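Local coordinates for protein 2-dehydropantoate 2-reductase (Enterococcus faecium, PDB 3WFI) that reduces 2-keto acids to D-2-hydroxy acids with a nicotinamide coenzyme, as a D-mandelate dehydrogenase of the ketopantoate reductase family, at residues 148-153 / 174-179; 180-185 / 234-239; 188-193 / 242-247. All blocks are in the same frame, centred on the assembly; numbering follows the deposited sequence.

Contact 1: residues 148-153 / 174-179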
loop_
_atom_site.group_PDB
_atom_site.type_symbol
_atom_site.label_atom_id
_atom_site.label_comp_id
_atom_site.label_asym_id
_atom_site.label_seq_id
_atom_site.Cartn_x
_atom_site.Cartn_y
_atom_site.Cartn_z
ATOM N N GLU B 148 31.663 13.560 -10.933
ATOM C CA GLU B 148 30.823 14.692 -11.289
ATOM C C GLU B 148 30.138 15.159 -10.019
ATOM O O GLU B 148 29.673 14.331 -9.232
ATOM C CB GLU B 148 29.772 14.323 -12.340
ATOM C CG GLU B 148 30.379 13.858 -13.662
ATOM C CD GLU B 148 29.345 13.687 -14.760
ATOM O OE1 GLU B 148 28.139 13.623 -14.449
ATOM O OE2 GLU B 148 29.752 13.614 -15.939
ATOM N N LEU B 149 30.091 16.475 -9.813
ATOM C CA LEU B 149 29.560 17.021 -8.560
ATOM C C LEU B 149 28.870 18.356 -8.745
ATOM O O LEU B 149 29.128 19.076 -9.715
ATOM C CB LEU B 149 30.670 17.121 -7.494
ATOM C CG LEU B 149 31.836 18.099 -7.713
ATOM C CD1 LEU B 149 31.462 19.521 -7.305
ATOM C CD2 LEU B 149 33.067 17.657 -6.936
ATOM N N GLN B 150 27.984 18.668 -7.802
ATOM C CA GLN B 150 27.158 19.857 -7.863
ATOM C C GLN B 150 26.956 20.475 -6.484
ATOM O O GLN B 150 26.825 19.766 -5.492
ATOM C CB GLN B 150 25.791 19.502 -8.444
ATOM C CG GLN B 150 24.925 20.720 -8.735
ATOM C CD GLN B 150 23.665 20.388 -9.500
ATOM O OE1 GLN B 150 23.324 19.218 -9.695
ATOM N NE2 GLN B 150 22.976 21.430 -9.975
ATOM N N ASN B 151 26.913 21.800 -6.445
ATOM C CA ASN B 151 26.522 22.527 -5.245
ATOM C C ASN B 151 25.027 22.369 -4.966
ATOM O O ASN B 151 24.209 22.416 -5.873
ATOM C CB ASN B 151 26.874 24.021 -5.357
ATOM C CG ASN B 151 26.172 24.706 -6.519
ATOM O OD1 ASN B 151 26.424 24.388 -7.678
ATOM N ND2 ASN B 151 25.285 25.641 -6.214
ATOM N N LEU B 152 24.674 22.185 -3.705
ATOM C CA LEU B 152 23.282 22.355 -3.272
ATOM C C LEU B 152 22.884 23.775 -2.896
ATOM O O LEU B 152 21.706 24.112 -2.973
ATOM C CB LEU B 152 22.974 21.447 -2.103
ATOM C CG LEU B 152 23.005 19.985 -2.493
ATOM C CD1 LEU B 152 22.685 19.157 -1.268
ATOM C CD2 LEU B 152 22.007 19.703 -3.595
ATOM N N GLY B 153 23.825 24.607 -2.475
ATOM C CA GLY B 153 23.456 25.960 -2.063
ATOM C C GLY B 153 23.506 26.958 -3.201
ATOM O O GLY B 153 24.410 26.918 -4.032
ATOM N N ALA B 174 37.628 15.120 -11.747
ATOM C CA ALA B 174 36.363 15.630 -11.241
ATOM C C ALA B 174 35.872 16.791 -12.086
ATOM O O ALA B 174 36.673 17.574 -12.595
ATOM C CB ALA B 174 36.514 16.068 -9.783
ATOM N N HIS B 175 34.551 16.914 -12.216
ATOM C CA HIS B 175 33.943 18.003 -12.978
ATOM C C HIS B 175 32.651 18.478 -12.352
ATOM O O HIS B 175 31.899 17.691 -11.773
ATOM C CB HIS B 175 33.634 17.557 -14.410
ATOM C CG HIS B 175 34.814 16.984 -15.122
ATOM N ND1 HIS B 175 34.961 15.633 -15.328
ATOM C CD2 HIS B 175 35.904 17.570 -15.662
ATOM C CE1 HIS B 175 36.087 15.411 -15.980
ATOM N NE2 HIS B 175 36.686 16.569 -16.182
ATOM N N PHE B 176 32.404 19.776 -12.483
ATOM C CA PHE B 176 31.099 20.338 -12.183
ATOM C C PHE B 176 30.063 19.856 -13.191
ATOM O O PHE B 176 30.326 19.813 -14.391
ATOM C CB PHE B 176 31.152 21.867 -12.226
ATOM C CG PHE B 176 29.824 22.522 -11.995
ATOM C CD1 PHE B 176 29.305 22.636 -10.714
ATOM C CD2 PHE B 176 29.084 23.013 -13.062
ATOM C CE1 PHE B 176 28.079 23.242 -10.497
ATOM C CE2 PHE B 176 27.856 23.615 -12.854
ATOM C CZ PHE B 176 27.355 23.734 -11.567
ATOM N N SER B 177 28.874 19.520 -12.694
ATOM C CA SER B 177 27.717 19.271 -13.537
ATOM C C SER B 177 26.497 19.874 -12.869
ATOM O O SER B 177 26.307 19.691 -11.682
ATOM C CB SER B 177 27.514 17.770 -13.738
ATOM O OG SER B 177 26.227 17.518 -14.273
ATOM N N ASP B 178 25.672 20.594 -13.630
ATOM C CA ASP B 178 24.440 21.166 -13.078
ATOM C C ASP B 178 23.263 20.202 -13.188
ATOM O O ASP B 178 22.113 20.577 -12.962
ATOM C CB ASP B 178 24.106 22.509 -13.738
ATOM C CG ASP B 178 23.780 22.388 -15.230
ATOM O OD1 ASP B 178 23.679 21.256 -15.749
ATOM O OD2 ASP B 178 23.634 23.446 -15.888
ATOM N N ASN B 179 23.536 18.949 -13.526
ATOM C CA ASN B 179 22.432 18.017 -13.740
ATOM C C ASN B 179 22.417 16.888 -12.728
ATOM O O ASN B 179 21.565 16.002 -12.827
ATOM C CB ASN B 179 22.510 17.463 -15.157
ATOM C CG ASN B 179 21.252 16.726 -15.579
ATOM O OD1 ASN B 179 21.305 15.537 -15.892
ATOM N ND2 ASN B 179 20.109 17.420 -15.569
#

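Contact 2: residues 180-185 / 234-239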
loop_
_atom_site.group_PDB
_atom_site.type_symbol
_atom_site.label_atom_id
_atom_site.label_comp_id
_atom_site.label_asym_id
_atom_site.label_seq_id
_atom_site.Cartn_x
_atom_site.Cartn_y
_atom_site.Cartn_z
ATOM N N ILE B 180 23.300 16.960 -11.723
ATOM C CA ILE B 180 23.466 15.888 -10.723
ATOM C C ILE B 180 22.199 15.754 -9.875
ATOM O O ILE B 180 21.738 14.651 -9.607
ATOM C CB ILE B 180 24.636 16.164 -9.740
ATOM C CG1 ILE B 180 25.965 16.269 -10.470
ATOM C CG2 ILE B 180 24.729 15.077 -8.676
ATOM C CD1 ILE B 180 26.304 15.069 -11.328
ATOM N N HIS B 181 21.659 16.884 -9.441
ATOM C CA HIS B 181 20.548 16.892 -8.492
ATOM C C HIS B 181 19.322 16.282 -9.184
ATOM O O HIS B 181 18.621 15.432 -8.626
ATOM C CB HIS B 181 20.260 18.325 -8.056
ATOM C CG HIS B 181 19.492 18.441 -6.779
ATOM N ND1 HIS B 181 18.949 17.360 -6.116
ATOM C CD2 HIS B 181 19.162 19.535 -6.054
ATOM C CE1 HIS B 181 18.329 17.786 -5.029
ATOM N NE2 HIS B 181 18.435 19.103 -4.975
ATOM N N TYR B 182 19.090 16.718 -10.420
ATOM C CA TYR B 182 18.011 16.202 -11.244
ATOM C C TYR B 182 18.157 14.710 -11.436
ATOM O O TYR B 182 17.190 13.977 -11.252
ATOM C CB TYR B 182 18.006 16.878 -12.611
ATOM C CG TYR B 182 16.846 16.473 -13.517
ATOM C CD1 TYR B 182 15.750 17.301 -13.688
ATOM C CD2 TYR B 182 16.869 15.264 -14.215
ATOM C CE1 TYR B 182 14.713 16.950 -14.533
ATOM C CE2 TYR B 182 15.830 14.887 -15.057
ATOM C CZ TYR B 182 14.749 15.739 -15.213
ATOM O OH TYR B 182 13.708 15.369 -16.029
ATOM N N SER B 183 19.364 14.255 -11.789
ATOM C CA SER B 183 19.564 12.853 -12.132
ATOM C C SER B 183 19.436 11.967 -10.896
ATOM O O SER B 183 18.979 10.823 -10.992
ATOM C CB SER B 183 20.899 12.618 -12.869
ATOM O OG SER B 183 21.859 12.065 -12.002
ATOM N N ILE B 184 19.790 12.510 -9.730
ATOM C CA ILE B 184 19.621 11.812 -8.460
ATOM C C ILE B 184 18.107 11.654 -8.137
ATOM O O ILE B 184 17.669 10.606 -7.646
ATOM C CB ILE B 184 20.333 12.550 -7.277
ATOM C CG1 ILE B 184 21.862 12.628 -7.393
ATOM C CG2 ILE B 184 19.950 11.945 -5.922
ATOM C CD1 ILE B 184 22.551 11.948 -8.547
ATOM N N TYR B 185 17.313 12.694 -8.395
ATOM C CA TYR B 185 15.851 12.590 -8.211
ATOM C C TYR B 185 15.243 11.591 -9.181
ATOM O O TYR B 185 14.422 10.784 -8.788
ATOM C CB TYR B 185 15.160 13.951 -8.323
ATOM C CG TYR B 185 14.761 14.569 -6.985
ATOM C CD1 TYR B 185 15.444 15.663 -6.464
ATOM C CD2 TYR B 185 13.656 14.081 -6.262
ATOM C CE1 TYR B 185 15.053 16.235 -5.245
ATOM C CE2 TYR B 185 13.259 14.641 -5.051
ATOM C CZ TYR B 185 13.944 15.714 -4.544
ATOM O OH TYR B 185 13.499 16.223 -3.339
ATOM N N ILE B 234 13.770 21.849 -8.467
ATOM C CA ILE B 234 14.103 20.838 -9.447
ATOM C C ILE B 234 12.815 20.438 -10.167
ATOM O O ILE B 234 11.889 19.921 -9.548
ATOM C CB ILE B 234 14.704 19.590 -8.776
ATOM C CG1 ILE B 234 16.058 19.925 -8.095
ATOM C CG2 ILE B 234 14.836 18.478 -9.818
ATOM C CD1 ILE B 234 17.252 19.945 -9.034
ATOM N N GLU B 235 12.762 20.673 -11.468
ATOM C CA GLU B 235 11.549 20.457 -12.234
ATOM C C GLU B 235 11.676 19.209 -13.091
ATOM O O GLU B 235 12.204 19.247 -14.194
ATOM C CB GLU B 235 11.252 21.716 -13.043
ATOM C CG GLU B 235 9.901 21.698 -13.719
ATOM C CD GLU B 235 9.602 22.973 -14.508
ATOM O OE1 GLU B 235 10.430 23.915 -14.494
ATOM O OE2 GLU B 235 8.521 23.038 -15.129
ATOM N N LEU B 236 11.209 18.080 -12.557
ATOM C CA LEU B 236 11.291 16.805 -13.273
ATOM C C LEU B 236 10.369 16.773 -14.480
ATOM O O LEU B 236 9.258 17.273 -14.431
ATOM C CB LEU B 236 10.943 15.630 -12.351
ATOM C CG LEU B 236 11.856 15.406 -11.139
ATOM C CD1 LEU B 236 11.352 14.236 -10.312
ATOM C CD2 LEU B 236 13.284 15.175 -11.584
ATOM N N ASP B 237 10.853 16.196 -15.572
ATOM C CA ASP B 237 10.006 15.841 -16.713
ATOM C C ASP B 237 9.255 14.576 -16.327
ATOM O O ASP B 237 9.743 13.463 -16.521
ATOM C CB ASP B 237 10.895 15.630 -17.950
ATOM C CG ASP B 237 10.104 15.336 -19.222
ATOM O OD1 ASP B 237 8.971 14.823 -19.164
ATOM O OD2 ASP B 237 10.644 15.604 -20.300
ATOM N N VAL B 238 8.057 14.740 -15.768
ATOM C CA VAL B 238 7.332 13.607 -15.193
ATOM C C VAL B 238 7.054 12.482 -16.197
ATOM O O VAL B 238 7.349 11.317 -15.912
ATOM C CB VAL B 238 6.063 14.059 -14.435
ATOM C CG1 VAL B 238 5.191 12.861 -14.068
ATOM C CG2 VAL B 238 6.470 14.836 -13.191
ATOM N N PRO B 239 6.540 12.814 -17.394
ATOM C CA PRO B 239 6.344 11.730 -18.363
ATOM C C PRO B 239 7.626 10.941 -18.663
ATOM O O PRO B 239 7.594 9.700 -18.700
ATOM C CB PRO B 239 5.825 12.461 -19.613
ATOM C CG PRO B 239 5.214 13.714 -19.104
ATOM C CD PRO B 239 6.013 14.103 -17.889
#

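Contact 3: residues 188-193 / 242-247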
loop_
_atom_site.group_PDB
_atom_site.type_symbol
_atom_site.label_atom_id
_atom_site.label_comp_id
_atom_site.label_asym_id
_atom_site.label_seq_id
_atom_site.Cartn_x
_atom_site.Cartn_y
_atom_site.Cartn_z
ATOM N N ALA B 188 16.014 8.207 -8.015
ATOM C CA ALA B 188 15.254 7.883 -6.794
ATOM C C ALA B 188 13.813 7.504 -7.107
ATOM O O ALA B 188 13.213 6.693 -6.380
ATOM C CB ALA B 188 15.302 9.034 -5.792
ATOM N N CYS B 189 13.265 8.079 -8.185
ATOM C CA CYS B 189 11.933 7.700 -8.653
ATOM C C CYS B 189 11.905 6.211 -9.044
ATOM O O CYS B 189 10.985 5.480 -8.678
ATOM C CB CYS B 189 11.480 8.591 -9.825
ATOM S SG CYS B 189 11.052 10.293 -9.356
ATOM N N VAL B 190 12.934 5.750 -9.749
ATOM C CA VAL B 190 13.073 4.313 -10.038
ATOM C C VAL B 190 13.167 3.509 -8.738
ATOM O O VAL B 190 12.520 2.472 -8.590
ATOM C CB VAL B 190 14.318 4.013 -10.908
ATOM C CG1 VAL B 190 14.412 2.524 -11.197
ATOM C CG2 VAL B 190 14.292 4.823 -12.200
ATOM N N ASN B 191 13.970 3.995 -7.794
ATOM C CA ASN B 191 14.175 3.289 -6.527
ATOM C C ASN B 191 12.937 3.348 -5.631
ATOM O O ASN B 191 12.717 2.447 -4.828
ATOM C CB ASN B 191 15.384 3.824 -5.776
ATOM C CG ASN B 191 16.690 3.514 -6.483
ATOM O OD1 ASN B 191 16.784 2.573 -7.282
ATOM N ND2 ASN B 191 17.693 4.327 -6.222
ATOM N N GLY B 192 12.131 4.391 -5.805
ATOM C CA GLY B 192 10.895 4.554 -5.062
ATOM C C GLY B 192 9.666 3.886 -5.655
ATOM O O GLY B 192 8.577 3.994 -5.088
ATOM N N THR B 193 9.830 3.197 -6.790
ATOM C CA THR B 193 8.731 2.505 -7.446
ATOM C C THR B 193 8.997 1.014 -7.552
ATOM O O THR B 193 8.251 0.223 -7.001
ATOM C CB THR B 193 8.417 3.090 -8.837
ATOM O OG1 THR B 193 9.612 3.183 -9.628
ATOM C CG2 THR B 193 7.812 4.467 -8.692
ATOM N N ILE B 242 8.543 8.776 -15.602
ATOM C CA ILE B 242 7.639 7.638 -15.577
ATOM C C ILE B 242 8.078 6.583 -16.603
ATOM O O ILE B 242 8.184 5.395 -16.279
ATOM C CB ILE B 242 6.174 8.061 -15.837
ATOM C CG1 ILE B 242 5.642 8.857 -14.645
ATOM C CG2 ILE B 242 5.292 6.840 -16.063
ATOM C CD1 ILE B 242 4.389 9.669 -14.922
ATOM N N ALA B 243 8.332 7.012 -17.835
ATOM C CA ALA B 243 8.796 6.080 -18.887
ATOM C C ALA B 243 10.100 5.395 -18.471
ATOM O O ALA B 243 10.288 4.193 -18.691
ATOM C CB ALA B 243 8.976 6.807 -20.212
ATOM N N HIS B 244 10.978 6.153 -17.827
ATOM C CA HIS B 244 12.256 5.603 -17.352
ATOM C C HIS B 244 12.061 4.524 -16.275
ATOM O O HIS B 244 12.711 3.473 -16.304
ATOM C CB HIS B 244 13.148 6.730 -16.829
ATOM C CG HIS B 244 14.475 6.261 -16.319
ATOM N ND1 HIS B 244 15.368 5.571 -17.106
ATOM C CD2 HIS B 244 15.068 6.395 -15.108
ATOM C CE1 HIS B 244 16.452 5.288 -16.402
ATOM N NE2 HIS B 244 16.289 5.764 -15.182
ATOM N N CYS B 245 11.173 4.786 -15.316
ATOM C CA CYS B 245 10.777 3.765 -14.347
ATOM C C CYS B 245 10.237 2.513 -15.053
ATOM O O CYS B 245 10.615 1.384 -14.706
ATOM C CB CYS B 245 9.706 4.321 -13.401
ATOM S SG CYS B 245 10.303 5.603 -12.285
ATOM N N GLU B 246 9.356 2.727 -16.032
ATOM C CA GLU B 246 8.678 1.633 -16.717
ATOM C C GLU B 246 9.563 0.841 -17.683
ATOM O O GLU B 246 9.231 -0.295 -18.039
ATOM C CB GLU B 246 7.406 2.149 -17.403
ATOM C CG GLU B 246 6.380 2.623 -16.373
ATOM C CD GLU B 246 5.076 3.079 -16.977
ATOM O OE1 GLU B 246 4.990 3.258 -18.201
ATOM O OE2 GLU B 246 4.126 3.293 -16.207
ATOM N N SER B 247 10.689 1.419 -18.085
ATOM C CA SER B 247 11.684 0.690 -18.872
ATOM C C SER B 247 12.266 -0.516 -18.115
ATOM O O SER B 247 12.761 -1.465 -18.733
ATOM C CB SER B 247 12.813 1.634 -19.320
ATOM O OG SER B 247 13.677 1.973 -18.251
#

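Contact 1: residues 148-153 / 174-179
The ring of Phe176 meets Asn151 at its edge: Asn151 OD1 lies in the ring plane, 3.5 Å from Phe176 CE1, and the amide is turned only 21° from that plane, so the two flat groups are nearly coplanar. Leu149 O and Gln150 CA approach the same ring obliquely. Phe176 reaches this place with CG anti to its backbone N (chi1 177°), which sends the ring forward along the strand. Through its ND2, Asn151 is tied to its own loop, donating to Gly153 O over 2.7 Å; that oxygen sits in the amide plane, which helps to fix the rotation of the group and present OD1 to the phenylalanine. The amide of Gln150 lies along the backbone of Ser177 and Asp178. Gln150 CB is 3.3 Å from Ser177 O, and NE2 makes a weak, bent bond to Asp178 O, while OE1 has its main partner in His181 N, at the start of helix 180-191. Between these groups the two strands pair in parallel, Glu148 beside His175 and Leu149 beside Phe176. Leu149 carries both main-chain bonds between the two segments, its N donating to His175 O (2.9 Å) and its O accepting from Ser177 N (3.0 Å). Past the pairing, Ser177 OG accepts from Asn179 N in an ST turn that leads into the helix. The contact closes the beta-alpha-beta unit of strand 147-151, helix 157-168 and strand 174-176, the last on the edge of the Rossmann-type sheet. Helix 157-168 packs on the face bearing Leu149 and Phe176, with Lys161 in a cation-pi contact to the phenylalanine; Glu148 touches Ile180 of helix 180-191, and strand 122-127 flanks strand 147-151.

Contact 2: residues 180-185 / 234-239
Ile234 lays its side chain against the first turn of helix 180-191: CG1 stands over one face of the His181 ring, a CH-pi contact of 3.9 Å to the centroid, and CD1 comes within 3.6 Å of His181 CB. Its other branch, CG2, is anti to the backbone N and turns instead to Tyr182 CD1, 4.1 Å away. Glu235 contributes its carbonyl, whose O lies in the plane of the Tyr182 ring at the edge, 3.4 Å from CE1. Here the loop between helices 214-231 and 238-246 runs past the helix that opens the all-helical C-terminal domain of the family. Leu236 then covers one face of the same tyrosine, CD2 standing 3.7 Å above the ring plane and offset toward the rim; that methyl also touches CB of Tyr185, a residue whose OH bonds to Glu232 OE1. With Asp237 the contact turns polar: its backbone N donates to Tyr182 OH in a nearly straight bond of 3.0 Å (169° at the hydrogen), right where the next helix starts. Asp237 is the N-cap of helix 238-246, and its OD1 accepts from Glu240 N.

Contact 3: residues 188-193 / 242-247
With SG anti to its own carbonyl carbon (chi1 -68°), Cys245 sends its sulfur between Val190 and Thr193, and His244 reaches the same valine separately, beside the sulfur. Thr193 turns OG1 to a position between its backbone N and carbonyl carbon (chi1 51°), which carries the hydroxyl back toward the last turn of helix 180-191 and to the thiol. The sulfur is central: Cys245 SG is 3.7 Å from Val190 N and 3.7 Å from Thr193 OG1, and it also packs on Cys189 CB. These are van der Waals contacts. The Thr193 hydroxyl lies 2.8 Å from Cys189 O and 3.2 Å from Val190 O, and its single proton could go to either carbonyl; both oxygens belong to that last turn. Val190 CG2 meets the His244 ring obliquely, 3.4 Å from CD2, the two side chains crossing at about a right angle. The backbones come close as well, with Val190 CA only 4.9 Å from Cys245 CA, a spacing consistent with small side chains at the crossing. This is buried packing of two helix ends within the C-terminal domain. Helix 214-231 borders both partners, touching Cys189 through Phe225, Thr193 through Ile221 and Cys245 through Val218, while Leu236, just before helix 238-246, packs against Cys189.

Overall arrangement
Contact 1 belongs to the edge of the Rossmann-type sheet, whereas contacts 2 and 3 both join helix 180-191 to the region of helix 238-246 in the C-terminal domain. The chemistry follows the place: parallel main-chain bonding in contact 1, aromatic faces with one hydroxyl bond in contact 2, and close van der Waals packing around a thiol in contact 3. Contact 3 is buried, while the other two are partly buried and have exposed members. Contacts 1 and 2 meet where Gln150 reaches the start of helix 180-191, and contacts 2 and 3 also touch each other; contacts 1 and 3 stay about 11 Å apart at their nearest atoms.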